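Local coordinates for Lmo2125 protein (Listeria monocytogenes serovar 1/2a, PDB 5TU0), which binds maltose and probably delivers it, as a membrane-anchored solute-binding lipoprotein, for uptake into the cell, at residues S195-Q207 against K359-A373. The protein carries 2 engineered substitutions. Numbering follows the deposited sequence.
Engineered in segment 359-373: Lys359 (natural residue Met), Pro371 (natural residue Gln).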
loop_
_atom_site.group_PDB
_atom_site.type_symbol
_atom_site.label_atom_id
_atom_site.label_comp_id
_atom_site.label_asym_id
_atom_site.label_seq_id
_atom_site.Cartn_x
_atom_site.Cartn_y
_atom_site.Cartn_z
ATOM N N SER A 195 2.516 -10.334 17.833
ATOM C CA SER A 195 3.253 -10.691 16.603
ATOM C C SER A 195 3.562 -12.196 16.562
ATOM O O SER A 195 3.430 -12.839 15.523
ATOM C CB SER A 195 4.570 -9.933 16.476
ATOM O OG SER A 195 4.377 -8.563 16.198
ATOM N N VAL A 196 3.987 -12.744 17.691
ATOM C CA VAL A 196 4.342 -14.159 17.728
ATOM C C VAL A 196 3.102 -15.030 17.485
ATOM O O VAL A 196 3.204 -16.065 16.817
ATOM C CB VAL A 196 5.131 -14.523 18.998
ATOM C CG1 VAL A 196 5.348 -16.026 19.083
ATOM C CG2 VAL A 196 6.463 -13.787 18.979
ATOM N N GLU A 197 1.941 -14.607 17.988
ATOM C CA GLU A 197 0.700 -15.341 17.684
ATOM C C GLU A 197 0.445 -15.345 16.172
ATOM O O GLU A 197 0.038 -16.363 15.602
ATOM C CB GLU A 197 -0.516 -14.744 18.377
ATOM C CG GLU A 197 -0.792 -15.201 19.792
ATOM C CD GLU A 197 -2.010 -14.471 20.357
ATOM O OE1 GLU A 197 -1.865 -13.309 20.822
ATOM O OE2 GLU A 197 -3.114 -15.058 20.318
ATOM N N GLY A 198 0.686 -14.205 15.539
ATOM C CA GLY A 198 0.500 -14.076 14.089
ATOM C C GLY A 198 1.475 -14.957 13.313
ATOM O O GLY A 198 1.079 -15.642 12.346
ATOM N N ILE A 199 2.745 -14.951 13.748
ATOM C CA ILE A 199 3.765 -15.750 13.116
ATOM C C ILE A 199 3.389 -17.231 13.254
ATOM O O ILE A 199 3.500 -17.985 12.287
ATOM C CB ILE A 199 5.168 -15.483 13.702
ATOM C CG1 ILE A 199 5.575 -14.016 13.472
ATOM C CG2 ILE A 199 6.181 -16.397 13.031
ATOM C CD1 ILE A 199 6.816 -13.618 14.232
ATOM N N THR A 200 2.916 -17.614 14.447
ATOM C CA THR A 200 2.508 -18.998 14.729
ATOM C C THR A 200 1.359 -19.428 13.813
ATOM O O THR A 200 1.386 -20.528 13.271
ATOM C CB THR A 200 2.119 -19.175 16.220
ATOM O OG1 THR A 200 3.223 -18.786 17.043
ATOM C CG2 THR A 200 1.756 -20.628 16.548
ATOM N N TYR A 201 0.363 -18.560 13.646
ATOM C CA TYR A 201 -0.760 -18.836 12.755
ATOM C C TYR A 201 -0.290 -19.017 11.301
ATOM O O TYR A 201 -0.693 -19.977 10.608
ATOM C CB TYR A 201 -1.827 -17.745 12.843
ATOM C CG TYR A 201 -3.032 -18.091 12.045
ATOM C CD1 TYR A 201 -3.932 -19.073 12.496
ATOM C CD2 TYR A 201 -3.279 -17.484 10.808
ATOM C CE1 TYR A 201 -5.034 -19.415 11.748
ATOM C CE2 TYR A 201 -4.395 -17.831 10.053
ATOM C CZ TYR A 201 -5.266 -18.785 10.527
ATOM O OH TYR A 201 -6.370 -19.141 9.766
ATOM N N ALA A 202 0.577 -18.128 10.848
ATOM C CA ALA A 202 1.128 -18.233 9.484
ATOM C C ALA A 202 1.874 -19.552 9.267
ATOM O O ALA A 202 1.735 -20.191 8.224
ATOM C CB ALA A 202 2.048 -17.052 9.173
ATOM N N THR A 203 2.649 -19.950 10.273
ATOM C CA THR A 203 3.446 -21.146 10.201
ATOM C C THR A 203 2.556 -22.385 10.001
ATOM O O THR A 203 2.962 -23.321 9.304
ATOM C CB THR A 203 4.355 -21.250 11.451
ATOM O OG1 THR A 203 5.238 -20.100 11.489
ATOM C CG2 THR A 203 5.201 -22.496 11.435
ATOM N N LYS A 204 1.355 -22.375 10.582
ATOM C CA LYS A 204 0.422 -23.511 10.423
ATOM C C LYS A 204 0.037 -23.663 8.944
ATOM O O LYS A 204 -0.029 -24.784 8.424
ATOM C CB LYS A 204 -0.846 -23.340 11.273
ATOM C CG LYS A 204 -0.655 -23.221 12.780
ATOM C CD LYS A 204 -0.122 -24.476 13.440
ATOM C CE LYS A 204 -0.081 -24.311 14.958
ATOM N NZ LYS A 204 0.680 -25.427 15.602
ATOM N N TRP A 205 -0.224 -22.541 8.264
ATOM C CA TRP A 205 -0.547 -22.594 6.831
ATOM C C TRP A 205 0.648 -23.108 6.023
ATOM O O TRP A 205 0.501 -24.014 5.197
ATOM C CB TRP A 205 -1.019 -21.238 6.309
ATOM C CG TRP A 205 -2.459 -20.935 6.673
ATOM C CD1 TRP A 205 -2.922 -20.348 7.831
ATOM C CD2 TRP A 205 -3.618 -21.196 5.864
ATOM N NE1 TRP A 205 -4.301 -20.249 7.786
ATOM C CE2 TRP A 205 -4.748 -20.760 6.593
ATOM C CE3 TRP A 205 -3.810 -21.773 4.599
ATOM C CZ2 TRP A 205 -6.055 -20.873 6.092
ATOM C CZ3 TRP A 205 -5.098 -21.890 4.108
ATOM C CH2 TRP A 205 -6.208 -21.423 4.856
ATOM N N PHE A 206 1.832 -22.555 6.277
ATOM C CA PHE A 206 3.054 -23.019 5.573
ATOM C C PHE A 206 3.360 -24.494 5.769
ATOM O O PHE A 206 3.677 -25.213 4.798
ATOM C CB PHE A 206 4.282 -22.239 6.052
ATOM C CG PHE A 206 4.370 -20.871 5.483
ATOM C CD1 PHE A 206 4.627 -20.710 4.138
ATOM C CD2 PHE A 206 4.260 -19.744 6.294
ATOM C CE1 PHE A 206 4.746 -19.459 3.584
ATOM C CE2 PHE A 206 4.352 -18.484 5.741
ATOM C CZ PHE A 206 4.607 -18.336 4.387
ATOM N N GLN A 207 3.255 -24.936 7.022
ATOM C CA GLN A 207 3.645 -26.287 7.402
ATOM C C GLN A 207 2.574 -27.378 7.202
ATOM O O GLN A 207 2.920 -28.508 6.843
ATOM C CB GLN A 207 4.169 -26.276 8.845
ATOM C CG GLN A 207 5.513 -25.567 8.990
ATOM C CD GLN A 207 6.665 -26.359 8.364
ATOM O OE1 GLN A 207 6.807 -27.559 8.610
ATOM N NE2 GLN A 207 7.504 -25.687 7.568
ATOM N N LYS A 359 9.862 -13.989 9.246
ATOM C CA LYS A 359 8.829 -14.853 8.685
ATOM C C LYS A 359 9.426 -16.158 8.123
ATOM O O LYS A 359 8.894 -17.232 8.383
ATOM C CB LYS A 359 8.031 -14.141 7.587
ATOM C CG LYS A 359 7.149 -12.945 8.033
ATOM C CD LYS A 359 6.058 -13.258 9.086
ATOM C CE LYS A 359 5.064 -14.353 8.665
ATOM N NZ LYS A 359 5.589 -15.765 8.760
ATOM N N PHE A 360 10.542 -16.084 7.399
ATOM C CA PHE A 360 11.083 -17.271 6.764
ATOM C C PHE A 360 11.572 -18.354 7.714
ATOM O O PHE A 360 11.284 -19.551 7.491
ATOM C CB PHE A 360 12.202 -16.971 5.772
ATOM C CG PHE A 360 12.714 -18.223 5.089
ATOM C CD1 PHE A 360 12.033 -18.753 3.999
ATOM C CD2 PHE A 360 13.829 -18.895 5.569
ATOM C CE1 PHE A 360 12.460 -19.937 3.389
ATOM C CE2 PHE A 360 14.253 -20.082 4.974
ATOM C CZ PHE A 360 13.577 -20.587 3.872
ATOM N N ASP A 361 12.328 -17.962 8.735
ATOM C CA ASP A 361 12.896 -18.953 9.661
ATOM C C ASP A 361 11.794 -19.809 10.320
ATOM O O ASP A 361 11.985 -20.999 10.527
ATOM C CB ASP A 361 13.809 -18.300 10.693
ATOM C CG ASP A 361 15.083 -17.671 10.067
ATOM O OD1 ASP A 361 15.370 -17.879 8.867
ATOM O OD2 ASP A 361 15.803 -16.963 10.805
ATOM N N ALA A 362 10.645 -19.189 10.595
ATOM C CA ALA A 362 9.485 -19.883 11.153
ATOM C C ALA A 362 8.688 -20.610 10.072
ATOM O O ALA A 362 8.302 -21.768 10.260
ATOM C CB ALA A 362 8.595 -18.911 11.906
ATOM N N ALA A 363 8.456 -19.954 8.937
ATOM C CA ALA A 363 7.685 -20.550 7.851
ATOM C C ALA A 363 8.291 -21.889 7.389
ATOM O O ALA A 363 7.577 -22.856 7.106
ATOM C CB ALA A 363 7.593 -19.574 6.687
ATOM N N SER A 364 9.618 -21.930 7.359
ATOM C CA SER A 364 10.367 -23.100 6.935
ATOM C C SER A 364 10.566 -24.166 8.010
ATOM O O SER A 364 11.164 -25.204 7.734
ATOM C CB SER A 364 11.748 -22.661 6.418
ATOM O OG SER A 364 12.555 -22.189 7.473
ATOM N N GLY A 365 10.075 -23.924 9.223
ATOM C CA GLY A 365 10.256 -24.877 10.320
ATOM C C GLY A 365 11.681 -24.927 10.848
ATOM O O GLY A 365 12.047 -25.868 11.554
ATOM N N SER A 366 12.486 -23.907 10.537
ATOM C CA SER A 366 13.903 -23.885 10.920
ATOM C C SER A 366 14.105 -23.365 12.327
ATOM O O SER A 366 15.090 -23.696 12.989
ATOM C CB SER A 366 14.704 -23.046 9.918
ATOM O OG SER A 366 14.588 -23.574 8.605
ATOM N N LYS A 367 13.190 -22.502 12.752
ATOM C CA LYS A 367 13.152 -21.998 14.114
ATOM C C LYS A 367 11.691 -21.982 14.531
ATOM O O LYS A 367 10.794 -21.929 13.682
ATOM C CB LYS A 367 13.670 -20.548 14.192
ATOM C CG LYS A 367 15.139 -20.322 13.886
ATOM C CD LYS A 367 15.479 -18.821 13.930
ATOM C CE LYS A 367 16.878 -18.540 13.418
ATOM N NZ LYS A 367 17.251 -17.099 13.548
ATOM N N THR A 368 11.431 -21.992 15.829
ATOM C CA THR A 368 10.059 -21.812 16.291
ATOM C C THR A 368 9.760 -20.307 16.191
ATOM O O THR A 368 10.693 -19.499 16.080
ATOM C CB THR A 368 9.835 -22.373 17.698
ATOM O OG1 THR A 368 10.791 -21.816 18.590
ATOM C CG2 THR A 368 9.987 -23.889 17.668
ATOM N N PRO A 369 8.469 -19.923 16.204
ATOM C CA PRO A 369 8.097 -18.516 16.029
ATOM C C PRO A 369 8.721 -17.483 16.993
ATOM O O PRO A 369 9.117 -16.399 16.544
ATOM C CB PRO A 369 6.570 -18.556 16.169
ATOM C CG PRO A 369 6.204 -19.888 15.620
ATOM C CD PRO A 369 7.282 -20.797 16.153
ATOM N N GLN A 370 8.819 -17.813 18.286
ATOM C CA GLN A 370 9.389 -16.868 19.272
ATOM C C GLN A 370 10.872 -16.469 18.978
ATOM O O GLN A 370 11.171 -15.271 18.865
ATOM C CB GLN A 370 9.210 -17.393 20.706
ATOM C CG GLN A 370 9.623 -16.409 21.790
ATOM C CD GLN A 370 8.661 -15.251 21.931
ATOM O OE1 GLN A 370 7.459 -15.452 22.015
ATOM N NE2 GLN A 370 9.185 -14.041 21.981
ATOM N N PRO A 371 11.801 -17.455 18.876
ATOM C CA PRO A 371 13.199 -17.092 18.552
ATOM C C PRO A 371 13.351 -16.522 17.154
ATOM O O PRO A 371 14.248 -15.722 16.922
ATOM C CB PRO A 371 13.960 -18.410 18.673
ATOM C CG PRO A 371 12.927 -19.474 18.622
ATOM C CD PRO A 371 11.680 -18.886 19.196
ATOM N N SER A 372 12.494 -16.930 16.226
ATOM C CA SER A 372 12.551 -16.380 14.875
ATOM C C SER A 372 12.338 -14.858 14.952
ATOM O O SER A 372 13.074 -14.078 14.323
ATOM C CB SER A 372 11.499 -17.020 13.985
ATOM O OG SER A 372 11.618 -16.575 12.638
ATOM N N ALA A 373 11.342 -14.461 15.733
ATOM C CA ALA A 373 10.996 -13.055 15.907
ATOM C C ALA A 373 12.023 -12.326 16.754
ATOM O O ALA A 373 12.423 -11.217 16.411
ATOM C CB ALA A 373 9.613 -12.929 16.513
#
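Ile199 reaches from helix 195-207 into a notch formed by two consecutive helices, 359-363 and 369-373, and its two branches part there. CG2, set anti to the backbone N, touches the CB atoms of both Ala362, at 3.7 Å, and Pro369, while CD1 runs on to Ala373 CB. Pro369 answers from the other side: its ring fits among Val196, Ile199, Thr200 and Thr203, sliding past Ile199 in the opposite direction and crossing the Thr200 side chain at about a right angle, with CB 3.5 Å from Thr200 OG1. That hydroxyl and the one on Thr203 are both turned back on their own helix (chi1 -57° and -61°), bonding Val196 O and Ile199 O respectively, so that they lie against Pro369 and Ala362 with their protons already used. Within the periplasmic-binding-protein fold, these reciprocal knobs-into-holes pack helix 193-208 against the last two helices of the chain, 348-363 and 369-387, linked by a short turn; the first of them ends in a Schellman motif at Gly365. Near this end Ala363 CB rests over one face of the Phe206 ring, 3.6 Å from its centroid, a CH-pi contact; Trp210 meets the same ring edge-to-face. Gln207, bent at chi2, then brings NE2 to Ala363 O, a nearly straight 2.9 Å bond (165°) with the acceptor in the amide plane but the donor tilted from the carbonyl plane. The engineered Lys359 curls inward through three bends, placing its NZ 3.8 Å from Ala202 CB, and that buried amine has no polar partner in the model. At the far end, the Gln370 side chain crosses that of Val196 at about a right angle, its OE1 3.6 Å from Val196 CG2.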